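Local coordinates for protein disulfide oxidoreductase (Xylella fastidiosa, PDB 2REM) that probably catalyses thiol-disulfide exchange in the periplasm as a DsbA-type member of the thioredoxin family, at residues A[14-20]-A[147-151]; A[32-36]-A[74-78]; A[80-84]-A[127-132]. All coordinates share one frame; numbering follows the deposited sequence. Where two conformers were deposited one is given.

Contact 1: residues A[14-20]-A[147-151]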
loop_
_atom_site.group_PDB
_atom_site.type_symbol
_atom_site.label_atom_id
_atom_site.label_comp_id
_atom_site.label_asym_id
_atom_site.label_seq_id
_atom_site.Cartn_x
_atom_site.Cartn_y
_atom_site.Cartn_z
ATOM N N ILE A 14 15.839 3.356 -6.642
ATOM C CA ILE A 14 15.346 4.696 -6.373
ATOM C C ILE A 14 16.508 5.565 -5.882
ATOM O O ILE A 14 17.087 5.278 -4.833
ATOM C CB ILE A 14 14.230 4.621 -5.314
ATOM C CG1 ILE A 14 13.072 3.782 -5.854
ATOM C CG2 ILE A 14 13.802 6.026 -4.842
ATOM C CD1 ILE A 14 12.250 3.089 -4.759
ATOM N N PRO A 15 16.852 6.626 -6.644
ATOM C CA PRO A 15 17.975 7.476 -6.281
ATOM C C PRO A 15 17.666 8.143 -4.955
ATOM O O PRO A 15 16.545 8.611 -4.752
ATOM C CB PRO A 15 18.031 8.515 -7.407
ATOM C CG PRO A 15 16.699 8.490 -8.035
ATOM C CD PRO A 15 16.183 7.088 -7.868
ATOM N N ASP A 16 18.647 8.124 -4.053
ATOM C CA ASP A 16 18.529 8.762 -2.747
ATOM C C ASP A 16 17.329 8.181 -1.997
ATOM O O ASP A 16 16.712 8.858 -1.211
ATOM C CB ASP A 16 18.363 10.282 -2.898
ATOM C CG ASP A 16 19.614 10.969 -3.429
ATOM O OD1 ASP A 16 20.749 10.483 -3.183
ATOM O OD2 ASP A 16 19.464 12.022 -4.093
ATOM N N GLY A 17 16.998 6.922 -2.268
ATOM C CA GLY A 17 15.787 6.317 -1.721
ATOM C C GLY A 17 15.851 6.226 -0.212
ATOM O O GLY A 17 16.899 5.936 0.355
ATOM N N ARG A 18 14.717 6.477 0.426
ATOM C CA ARG A 18 14.594 6.400 1.870
ATOM C C ARG A 18 13.372 5.576 2.148
ATOM O O ARG A 18 12.348 5.718 1.444
ATOM C CB ARG A 18 14.441 7.795 2.493
ATOM C CG ARG A 18 15.750 8.589 2.500
ATOM C CD ARG A 18 15.536 10.052 2.877
ATOM N NE ARG A 18 15.642 10.321 4.317
ATOM C CZ ARG A 18 14.625 10.266 5.182
ATOM N NH1 ARG A 18 13.395 9.950 4.773
ATOM N NH2 ARG A 18 14.837 10.548 6.465
ATOM N N PRO A 19 13.459 4.701 3.161
ATOM C CA PRO A 19 12.296 3.861 3.448
ATOM C C PRO A 19 11.159 4.742 3.898
ATOM O O PRO A 19 11.380 5.895 4.333
ATOM C CB PRO A 19 12.765 2.993 4.619
ATOM C CG PRO A 19 13.896 3.786 5.248
ATOM C CD PRO A 19 14.578 4.424 4.080
ATOM N N PHE A 20 9.956 4.208 3.777
ATOM C CA PHE A 20 8.767 4.910 4.236
ATOM C C PHE A 20 8.825 5.315 5.724
ATOM O O PHE A 20 8.377 6.408 6.118
ATOM C CB PHE A 20 7.552 4.048 3.986
ATOM C CG PHE A 20 6.272 4.761 4.263
ATOM C CD1 PHE A 20 5.453 4.347 5.299
ATOM C CD2 PHE A 20 5.902 5.867 3.492
ATOM C CE1 PHE A 20 4.274 4.994 5.555
ATOM C CE2 PHE A 20 4.715 6.520 3.740
ATOM C CZ PHE A 20 3.908 6.089 4.782
ATOM N N TYR A 147 6.098 9.958 -0.516
ATOM C CA TYR A 147 6.741 8.688 -0.801
ATOM C C TYR A 147 6.542 8.289 -2.267
ATOM O O TYR A 147 7.499 7.882 -2.927
ATOM C CB TYR A 147 6.242 7.626 0.174
ATOM C CG TYR A 147 6.915 6.293 0.064
ATOM C CD1 TYR A 147 8.222 6.076 0.521
ATOM C CD2 TYR A 147 6.213 5.223 -0.446
ATOM C CE1 TYR A 147 8.793 4.792 0.427
ATOM C CE2 TYR A 147 6.761 4.007 -0.555
ATOM C CZ TYR A 147 8.028 3.776 -0.134
ATOM O OH TYR A 147 8.466 2.477 -0.296
ATOM N N ALA A 148 5.325 8.444 -2.788
ATOM C CA ALA A 148 5.095 8.208 -4.208
ATOM C C ALA A 148 5.937 9.132 -5.091
ATOM O O ALA A 148 6.473 8.670 -6.116
ATOM C CB ALA A 148 3.630 8.310 -4.555
ATOM N N LEU A 149 6.082 10.408 -4.701
ATOM C CA LEU A 149 6.933 11.347 -5.455
ATOM C C LEU A 149 8.403 10.922 -5.497
ATOM O O LEU A 149 9.074 11.089 -6.510
ATOM C CB LEU A 149 6.818 12.785 -4.926
ATOM C CG LEU A 149 5.562 13.569 -5.345
ATOM C CD1 LEU A 149 5.479 14.933 -4.646
ATOM C CD2 LEU A 149 5.513 13.780 -6.863
ATOM N N LYS A 150 8.895 10.400 -4.381
ATOM C CA LYS A 150 10.260 9.888 -4.255
ATOM C C LYS A 150 10.434 8.568 -5.026
ATOM O O LYS A 150 11.393 8.393 -5.796
ATOM C CB LYS A 150 10.527 9.625 -2.770
ATOM C CG LYS A 150 11.962 9.290 -2.416
ATOM C CD LYS A 150 12.504 10.400 -1.525
ATOM C CE LYS A 150 13.946 10.168 -1.124
ATOM N NZ LYS A 150 14.661 11.475 -1.103
ATOM N N VAL A 151 9.507 7.647 -4.800
ATOM C CA VAL A 151 9.576 6.313 -5.385
ATOM C C VAL A 151 9.386 6.342 -6.902
ATOM O O VAL A 151 10.108 5.657 -7.645
ATOM C CB VAL A 151 8.572 5.363 -4.717
ATOM C CG1 VAL A 151 8.364 4.092 -5.550
ATOM C CG2 VAL A 151 9.044 5.031 -3.315
HETATM O O HOH W 1 13.713 9.828 -5.510
#
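In the thioredoxin fold of this DsbA, the loop that leaves strand 11-13 runs past the last turn of helix 135-151, with Phe20 set against Tyr147, Ile14 against Val151 and the Asp16 carbonyl beside the end of Lys150. The aromatic pair is T-shaped: Phe20 turns its edge to the Tyr147 face, the ring centroids being 5.2 Å apart and the planes at 74°. A CH-pi contact lies beside it, Phe20 CB standing 4.1 Å from the Tyr147 ring centroid and only 21° off the ring normal. The opposite face of Tyr147 receives Val151 CG2, 3.5 Å above the ring centre, while the carbonyl oxygen of Arg18 lies at the ring edge, near its plane. Tyr147 has two conformers; the ring geometry given here holds for one of them and is uncertain to that extent.

At the other end, chi1 of -62° sends the two branches of Ile14 separate ways. CD1, beyond CG1, meets Val151 CG2 at 4.0 Å, and CG2 rests 3.5 Å from Lys150 O. A type II turn runs from Ile14 to Gly17. Its Asp16 O faces the bent Lys150 chain directly, 3.1 Å from CE; NZ is also close, but the angle is too poor for a hydrogen bond. Pro15 O reaches the helix through water 1, which donates to it and to Lys150 O, the latter at 2.7 Å. Strands 27-33 and 158-161 lie beneath, through Val30 and Val160, which touch Tyr147, and Glu28 OE1 is hydrogen-bonded to Phe20 N. Toward the helix, then, the loop packs by apolar and aromatic groups; at the exposed turn the polar link is a water bridge, and Lys150 NZ stays 5.7 Å from Asp16 OD2, too far for a salt bridge.

Contact 2: residues A[32-36]-A[74-78]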
loop_
_atom_site.group_PDB
_atom_site.type_symbol
_atom_site.label_atom_id
_atom_site.label_comp_id
_atom_site.label_asym_id
_atom_site.label_seq_id
_atom_site.Cartn_x
_atom_site.Cartn_y
_atom_site.Cartn_z
ATOM N N ILE A 32 2.672 -0.022 -2.603
ATOM C CA ILE A 32 1.889 1.139 -3.003
ATOM C C ILE A 32 0.709 0.556 -3.757
ATOM O O ILE A 32 0.878 -0.194 -4.730
ATOM C CB ILE A 32 2.686 2.126 -3.880
ATOM C CG1 ILE A 32 3.971 2.564 -3.153
ATOM C CG2 ILE A 32 1.793 3.319 -4.328
ATOM C CD1 ILE A 32 4.874 3.493 -3.970
ATOM N N PHE A 33 -0.491 0.825 -3.241
ATOM C CA PHE A 33 -1.700 0.250 -3.805
ATOM C C PHE A 33 -2.751 1.364 -3.877
ATOM O O PHE A 33 -2.635 2.407 -3.211
ATOM C CB PHE A 33 -2.240 -0.856 -2.872
ATOM C CG PHE A 33 -2.982 -0.292 -1.684
ATOM C CD1 PHE A 33 -4.378 -0.182 -1.697
ATOM C CD2 PHE A 33 -2.285 0.192 -0.592
ATOM C CE1 PHE A 33 -5.040 0.403 -0.644
ATOM C CE2 PHE A 33 -2.953 0.760 0.471
ATOM C CZ PHE A 33 -4.319 0.864 0.444
ATOM N N GLY A 34 -3.766 1.138 -4.680
ATOM C CA GLY A 34 -4.993 1.920 -4.591
ATOM C C GLY A 34 -6.177 0.966 -4.536
ATOM O O GLY A 34 -6.206 -0.052 -5.235
ATOM N N TYR A 35 -7.166 1.292 -3.711
ATOM C CA TYR A 35 -8.436 0.573 -3.688
ATOM C C TYR A 35 -9.139 0.571 -5.045
ATOM O O TYR A 35 -9.837 -0.386 -5.395
ATOM C CB TYR A 35 -9.350 1.180 -2.615
ATOM C CG TYR A 35 -9.049 0.718 -1.201
ATOM C CD1 TYR A 35 -8.924 -0.646 -0.903
ATOM C CD2 TYR A 35 -8.940 1.632 -0.160
ATOM C CE1 TYR A 35 -8.663 -1.072 0.374
ATOM C CE2 TYR A 35 -8.696 1.207 1.145
ATOM C CZ TYR A 35 -8.555 -0.151 1.390
ATOM O OH TYR A 35 -8.322 -0.600 2.645
ATOM N N THR A 36 -8.920 1.629 -5.828
ATOM C CA THR A 36 -9.553 1.757 -7.139
ATOM C C THR A 36 -8.895 0.899 -8.201
ATOM O O THR A 36 -9.416 0.781 -9.310
ATOM C CB THR A 36 -9.567 3.229 -7.668
ATOM O OG1 THR A 36 -8.234 3.727 -7.785
ATOM C CG2 THR A 36 -10.381 4.133 -6.761
ATOM N N PHE A 74 -9.699 7.540 -1.950
ATOM C CA PHE A 74 -9.479 6.188 -1.465
ATOM C C PHE A 74 -8.188 6.022 -0.703
ATOM O O PHE A 74 -8.083 5.159 0.180
ATOM C CB PHE A 74 -9.595 5.187 -2.608
ATOM C CG PHE A 74 -10.985 5.000 -3.035
ATOM C CD1 PHE A 74 -11.838 4.204 -2.272
ATOM C CD2 PHE A 74 -11.489 5.673 -4.148
ATOM C CE1 PHE A 74 -13.178 4.027 -2.636
ATOM C CE2 PHE A 74 -12.828 5.500 -4.515
ATOM C CZ PHE A 74 -13.668 4.665 -3.731
ATOM N N ALA A 75 -7.201 6.851 -1.041
ATOM C CA ALA A 75 -5.993 6.891 -0.230
ATOM C C ALA A 75 -6.379 7.376 1.160
ATOM O O ALA A 75 -5.934 6.852 2.170
ATOM C CB ALA A 75 -4.977 7.844 -0.826
ATOM N N ARG A 76 -7.168 8.444 1.195
ATOM C CA ARG A 76 -7.591 9.017 2.444
ATOM C C ARG A 76 -8.494 8.045 3.227
ATOM O O ARG A 76 -8.387 7.954 4.453
ATOM C CB ARG A 76 -8.254 10.379 2.171
ATOM C CG ARG A 76 -8.105 11.362 3.277
ATOM C CD ARG A 76 -8.666 12.725 2.850
ATOM N NE ARG A 76 -7.780 13.440 1.938
ATOM C CZ ARG A 76 -6.717 14.158 2.289
ATOM N NH1 ARG A 76 -6.027 14.774 1.331
ATOM N NH2 ARG A 76 -6.343 14.279 3.586
ATOM N N ALA A 77 -9.358 7.319 2.513
ATOM C CA ALA A 77 -10.180 6.271 3.103
ATOM C C ALA A 77 -9.290 5.252 3.819
ATOM O O ALA A 77 -9.513 4.934 4.967
ATOM C CB ALA A 77 -11.007 5.563 2.053
ATOM N N TYR A 78 -8.307 4.720 3.104
ATOM C CA TYR A 78 -7.393 3.765 3.712
ATOM C C TYR A 78 -6.764 4.316 4.980
ATOM O O TYR A 78 -6.742 3.653 6.006
ATOM C CB TYR A 78 -6.278 3.350 2.738
ATOM C CG TYR A 78 -5.287 2.475 3.468
ATOM C CD1 TYR A 78 -5.599 1.139 3.753
ATOM C CD2 TYR A 78 -4.055 2.999 3.909
ATOM C CE1 TYR A 78 -4.710 0.334 4.479
ATOM C CE2 TYR A 78 -3.151 2.208 4.622
ATOM C CZ TYR A 78 -3.490 0.885 4.898
ATOM O OH TYR A 78 -2.612 0.100 5.588
#
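Phe33, Tyr35 and Thr36 meet Phe74 and Tyr78 where strand 27-33 of the thioredoxin fold runs out just ahead of the CxxC pair, Cys37 and Cys40, and faces helix 71-83. Phe33 directs its edge at the Tyr78 face in a T-shaped pair, with centroids 5.0 Å apart and planes at 81°. The foremost atom is Phe33 CZ, 3.6 Å from Tyr78 CD1. Tyr35 crosses Tyr78 at about a right angle: its CE2 comes within 3.6 Å of Tyr78 CB, and its OH lies 3.4 Å from Tyr78 CD1, at the edge of that ring. One turn earlier on the helix, Phe74 takes Tyr35 CB against CD1 at 3.9 Å. Thr36 CG2 reaches Phe74 CD2 at 3.2 Å, a tight approach. With chi1 at 78°, Phe33 CG falls between its own N and carbonyl carbon, and CE1 then covers the centre of the Tyr35 ring, 3.8 Å above its plane.

A second shell surrounds this aromatic group. Leu62 of strand 58-64 touches both Phe33 and Tyr78, and helix 87-101 supplies His91, edge-to-face with Phe33, and Phe95, edge-to-face with Tyr35. The segment before the predicted redox-active cysteines is thus packed between strand and helices, and the same helix 87-101 binds its backbone, His99 NE2 being hydrogen-bonded to Tyr35 O.

Contact 3: residues A[80-84]-A[127-132]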
loop_
_atom_site.group_PDB
_atom_site.type_symbol
_atom_site.label_atom_id
_atom_site.label_comp_id
_atom_site.label_asym_id
_atom_site.label_seq_id
_atom_site.Cartn_x
_atom_site.Cartn_y
_atom_site.Cartn_z
ATOM N N ALA A 80 -7.646 6.867 6.948
ATOM C CA ALA A 80 -8.632 7.051 8.020
ATOM C C ALA A 80 -8.962 5.687 8.653
ATOM O O ALA A 80 -8.990 5.553 9.862
ATOM C CB ALA A 80 -9.905 7.716 7.484
ATOM N N ALA A 81 -9.177 4.677 7.813
ATOM C CA ALA A 81 -9.457 3.320 8.306
ATOM C C ALA A 81 -8.325 2.835 9.182
ATOM O O ALA A 81 -8.545 2.231 10.224
ATOM C CB ALA A 81 -9.634 2.370 7.144
ATOM N N ASP A 82 -7.104 3.094 8.739
ATOM C CA ASP A 82 -5.931 2.656 9.485
ATOM C C ASP A 82 -5.797 3.369 10.810
ATOM O O ASP A 82 -5.553 2.734 11.828
ATOM C CB ASP A 82 -4.641 2.799 8.665
ATOM C CG ASP A 82 -3.503 1.986 9.248
ATOM O OD1 ASP A 82 -3.763 0.905 9.812
ATOM O OD2 ASP A 82 -2.356 2.407 9.145
ATOM N N VAL A 83 -5.949 4.685 10.790
ATOM C CA VAL A 83 -5.993 5.475 12.021
ATOM C C VAL A 83 -7.042 4.923 12.969
ATOM O O VAL A 83 -6.820 4.862 14.168
ATOM C CB VAL A 83 -6.282 6.980 11.728
ATOM C CG1 VAL A 83 -6.744 7.724 13.003
ATOM C CG2 VAL A 83 -5.044 7.664 11.099
ATOM N N LEU A 84 -8.165 4.495 12.414
ATOM C CA LEU A 84 -9.295 4.018 13.212
ATOM C C LEU A 84 -9.175 2.528 13.586
ATOM O O LEU A 84 -9.976 2.018 14.328
ATOM C CB LEU A 84 -10.616 4.314 12.475
ATOM C CG LEU A 84 -10.944 5.808 12.321
ATOM C CD1 LEU A 84 -12.064 6.105 11.346
ATOM C CD2 LEU A 84 -11.185 6.471 13.680
ATOM N N ARG A 127 -17.160 10.145 13.593
ATOM C CA ARG A 127 -15.743 9.848 13.786
ATOM C C ARG A 127 -15.041 9.547 12.459
ATOM O O ARG A 127 -13.902 10.001 12.239
ATOM C CB ARG A 127 -15.496 8.718 14.791
ATOM C CG ARG A 127 -14.023 8.700 15.249
ATOM C CD ARG A 127 -13.711 7.715 16.381
ATOM N NE ARG A 127 -12.993 8.344 17.513
ATOM C CZ ARG A 127 -11.712 8.747 17.509
ATOM N NH1 ARG A 127 -10.951 8.632 16.423
ATOM N NH2 ARG A 127 -11.180 9.289 18.608
ATOM N N PHE A 128 -15.680 8.774 11.588
ATOM C CA PHE A 128 -15.083 8.562 10.285
ATOM C C PHE A 128 -14.832 9.896 9.582
ATOM O O PHE A 128 -13.735 10.125 9.093
ATOM C CB PHE A 128 -15.876 7.670 9.337
ATOM C CG PHE A 128 -15.117 7.415 8.060
ATOM C CD1 PHE A 128 -14.088 6.478 8.044
ATOM C CD2 PHE A 128 -15.329 8.211 6.934
ATOM C CE1 PHE A 128 -13.329 6.287 6.896
ATOM C CE2 PHE A 128 -14.567 8.026 5.762
ATOM C CZ PHE A 128 -13.577 7.067 5.751
ATOM N N VAL A 129 -15.845 10.751 9.542
ATOM C CA VAL A 129 -15.723 12.057 8.860
ATOM C C VAL A 129 -14.642 12.930 9.484
ATOM O O VAL A 129 -13.807 13.500 8.766
ATOM C CB VAL A 129 -17.079 12.804 8.757
ATOM C CG1 VAL A 129 -16.871 14.238 8.246
ATOM C CG2 VAL A 129 -17.998 12.035 7.834
ATOM N N ALA A 130 -14.631 12.993 10.816
ATOM C CA ALA A 130 -13.610 13.739 11.531
ATOM C C ALA A 130 -12.233 13.188 11.224
ATOM O O ALA A 130 -11.284 13.932 11.154
ATOM C CB ALA A 130 -13.865 13.731 13.033
ATOM N N THR A 131 -12.128 11.875 11.047
ATOM C CA THR A 131 -10.831 11.279 10.851
ATOM C C THR A 131 -10.389 11.541 9.422
ATOM O O THR A 131 -9.261 11.968 9.187
ATOM C CB THR A 131 -10.852 9.768 11.160
ATOM O OG1 THR A 131 -11.294 9.577 12.508
ATOM C CG2 THR A 131 -9.432 9.186 11.034
ATOM N N PHE A 132 -11.303 11.277 8.489
ATOM C CA PHE A 132 -11.080 11.479 7.072
ATOM C C PHE A 132 -10.649 12.928 6.797
ATOM O O PHE A 132 -9.779 13.152 5.992
ATOM C CB PHE A 132 -12.395 11.204 6.343
ATOM C CG PHE A 132 -12.278 11.148 4.855
ATOM C CD1 PHE A 132 -11.855 9.978 4.231
ATOM C CD2 PHE A 132 -12.660 12.247 4.074
ATOM C CE1 PHE A 132 -11.776 9.900 2.855
ATOM C CE2 PHE A 132 -12.580 12.186 2.678
ATOM C CZ PHE A 132 -12.126 11.003 2.069
#
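Thr131 meets Leu84 and Val83 because a chi1 of -58° sets its CG2 anti to the backbone N and its OG1 beside that N, while Leu84 has CG turned anti to its carbonyl carbon and reaches back toward the threonine. The two side chains come tip to tip where the end of helix 71-83 packs on helix 125-132, both within the helical part that DsbA proteins carry inserted in the thioredoxin fold. Leu84 CD2 lies 3.3 Å from Thr131 OG1. That hydroxyl is nonetheless spoken for: it donates to Arg127 O one turn back, at 2.7 Å. It meets the carbonyl at a C=O...OG1 angle of 145°, tilted 35° from the carbonyl plane. Thr131 N also donates to Arg127 O, from the opposite face, so two donors grip one oxygen. The hydroxyl oxygen of the threonine lies against Leu84, while its methyl, CG2, slots in 3.6 Å from Val83 CG1 and also rests on Ala80.

Around this centre Leu84 divides its branches. CD2 sits at the edge of the Arg127 guanidinium, 3.5 Å from NH1, and CD1 meets Phe128 CD1 at 3.9 Å. Phe128 also takes Ala80 CB at 3.8 Å from its CE1, and its ring meets that of Tyr118, on helix 111-119, with the planes nearly parallel. Val137 of helix 135-151 touches both Ala80 and Thr131. The small side chain of Ala80 allows a close backbone approach, its CA lying 5.1 Å from Phe132 CA, and its CB ends near the plane of the Phe132 ring, 4.4 Å from CD1.

Contact 2 is the core of the three, its centre about 8 Å from the centre of the chain, whereas contacts 1 and 3, at about 14 and 17 Å, are only partly buried. Contacts 1 and 2 meet through Ile32 CD1, 3.9 Å from Tyr147 CE2, so helix 135-151 and strand 27-33 share one apolar layer. Contacts 2 and 3 use successive parts of helix 71-83 and touch where Phe132 CE1 lies 3.6 Å from Ala77 N. Contacts 1 and 2 both use T-shaped ring pairs, and contact 1 adds a water at its exposed turn. Contact 3 has no ring pair across its segments; leucine, threonine and alanine pack there with a phenylalanine between helices.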